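Local coordinates for protein VP1 (Polyomavirus HPyV6, PDB 4PCG) that probably serves as the major structural protein of the polyomavirus capsid, assembling into pentamers with a jelly-roll fold and taking part in attachment to host cells, at residues B[162-167]-B[181-186]. Numbering follows the deposited sequence.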
# COMPACT_ATOMS: atom_id res chain seq x y z
N ALA B 162 34.18 -5.60 -3.90
CA ALA B 162 33.56 -4.77 -2.90
C ALA B 162 34.06 -5.19 -1.54
O ALA B 162 34.34 -6.37 -1.29
CB ALA B 162 32.05 -4.88 -2.97
N THR B 163 34.20 -4.24 -0.64
CA THR B 163 34.72 -4.50 0.70
C THR B 163 33.73 -5.32 1.50
O THR B 163 32.57 -4.96 1.66
CB THR B 163 35.01 -3.19 1.46
OG1 THR B 163 35.82 -2.35 0.64
CG2 THR B 163 35.70 -3.48 2.78
N ARG B 164 34.20 -6.45 2.00
CA ARG B 164 33.35 -7.31 2.81
C ARG B 164 33.92 -7.46 4.21
O ARG B 164 35.13 -7.72 4.39
CB ARG B 164 33.20 -8.69 2.15
CG ARG B 164 32.20 -8.70 1.01
CD ARG B 164 32.10 -10.08 0.39
NE ARG B 164 30.82 -10.21 -0.31
CZ ARG B 164 30.62 -9.92 -1.59
NH1 ARG B 164 31.61 -9.50 -2.37
NH2 ARG B 164 29.42 -10.10 -2.10
N LYS B 165 33.07 -7.29 5.21
CA LYS B 165 33.44 -7.67 6.57
C LYS B 165 32.20 -7.93 7.41
O LYS B 165 31.13 -7.98 6.87
CB LYS B 165 34.40 -6.69 7.20
CG LYS B 165 33.97 -5.27 7.15
CD LYS B 165 35.06 -4.32 7.70
CE LYS B 165 36.46 -4.48 7.15
NZ LYS B 165 37.38 -3.42 7.70
N GLN B 166 32.39 -8.11 8.72
CA GLN B 166 31.30 -8.32 9.65
C GLN B 166 31.11 -7.14 10.60
O GLN B 166 32.08 -6.41 10.95
CB GLN B 166 31.61 -9.59 10.46
CG GLN B 166 31.59 -10.85 9.61
CD GLN B 166 32.06 -12.10 10.34
OE1 GLN B 166 33.22 -12.19 10.71
NE2 GLN B 166 31.14 -13.03 10.60
N VAL B 167 29.86 -6.94 11.00
CA VAL B 167 29.51 -5.92 11.96
C VAL B 167 29.86 -6.37 13.39
O VAL B 167 29.11 -7.09 14.04
CB VAL B 167 28.05 -5.48 11.81
CG1 VAL B 167 27.73 -4.38 12.82
CG2 VAL B 167 27.81 -4.98 10.40
N PRO B 181 24.02 -10.95 1.00
CA PRO B 181 23.24 -12.18 0.74
C PRO B 181 24.06 -13.37 0.30
O PRO B 181 23.55 -14.49 0.26
CB PRO B 181 22.23 -11.74 -0.34
CG PRO B 181 22.98 -10.69 -1.11
CD PRO B 181 23.79 -9.94 -0.06
N THR B 182 25.34 -13.17 -0.02
CA THR B 182 26.22 -14.27 -0.38
C THR B 182 26.79 -14.95 0.85
O THR B 182 27.40 -15.98 0.72
CB THR B 182 27.41 -13.87 -1.28
OG1 THR B 182 28.37 -13.14 -0.51
CG2 THR B 182 26.93 -13.09 -2.53
N ARG B 183 26.58 -14.39 2.04
CA ARG B 183 27.05 -14.97 3.29
C ARG B 183 25.87 -15.10 4.27
O ARG B 183 24.76 -15.47 3.84
CB ARG B 183 28.26 -14.20 3.83
CG ARG B 183 29.40 -14.16 2.82
CD ARG B 183 30.63 -13.39 3.33
NE ARG B 183 31.69 -13.49 2.36
CZ ARG B 183 32.96 -13.12 2.54
NH1 ARG B 183 33.38 -12.58 3.67
NH2 ARG B 183 33.83 -13.29 1.56
N ASN B 184 26.05 -14.76 5.53
CA ASN B 184 24.98 -14.83 6.53
C ASN B 184 24.28 -16.17 6.57
O ASN B 184 23.05 -16.23 6.74
CB ASN B 184 24.01 -13.68 6.34
CG ASN B 184 24.66 -12.35 6.73
OD1 ASN B 184 25.10 -12.20 7.86
ND2 ASN B 184 24.73 -11.41 5.79
N GLU B 185 25.09 -17.22 6.49
CA GLU B 185 24.58 -18.58 6.44
C GLU B 185 23.69 -18.96 7.63
O GLU B 185 22.67 -19.65 7.48
CB GLU B 185 25.76 -19.60 6.32
CG GLU B 185 26.51 -19.53 4.99
CD GLU B 185 27.56 -18.40 4.85
OE1 GLU B 185 28.27 -18.39 3.81
OE2 GLU B 185 27.72 -17.53 5.74
N ASN B 186 24.08 -18.57 8.80
CA ASN B 186 23.39 -19.08 10.01
C ASN B 186 22.84 -17.83 10.68
O ASN B 186 23.07 -17.54 11.84
CB ASN B 186 24.45 -19.81 10.83
CG ASN B 186 23.96 -20.34 12.18
OD1 ASN B 186 22.86 -20.87 12.31
ND2 ASN B 186 24.81 -20.22 13.17
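Arg164 meets Thr182 and Arg183 beside a small three-stranded antiparallel sheet carried on the VP1 jelly roll, where strand 163-166, an outermost strand of that sheet within this chain, faces the loop that leads from strand 177-179 of the same sheet into strand 187-194. The contact is made by side chains alone: the backbones stay apart, with the CA atoms of Arg164 and Arg183 9.9 Å from each other.

The van der Waals part is one arginine lying on another. The CD methylene of Arg164 sits over one face of the Arg183 guanidinium, offset toward its rim, with CD 3.8 Å from CZ of Arg183. A long aliphatic stem suits this place, since it offers carbon to the flat group while its own charged end continues past: the extended chi2 (179°) carries CD out to the guanidinium, and chi3 (158°) takes NE onward. The two side chains cross obliquely, and their guanidinium planes are 34° apart, so they do not stack in parallel.

NE of Arg164 lies 4.3 Å from NE of Arg183, a pair of like charges that Asp180 probably offsets in part, through a salt bridge to Arg164 NE and a long, weak ion pair with Arg183 NE, while Arg164 NH1 hydrogen-bonds to the carbonyl oxygen of Gly159.

Threonine suits position 182 because its hydroxyl hydrogen-bonds to Asp180 OD1 while its methyl, CG2, gives Arg164 NH2 a nonpolar neighbour at 3.9 Å. Ile26 of a neighbouring subunit packs on both Thr182 and Arg164, bringing the contact to the pentamer interface. Thr182 OG1 lies 3.6 Å from Arg164 NH2, a contact and not a hydrogen bond, approaching the guanidinium obliquely.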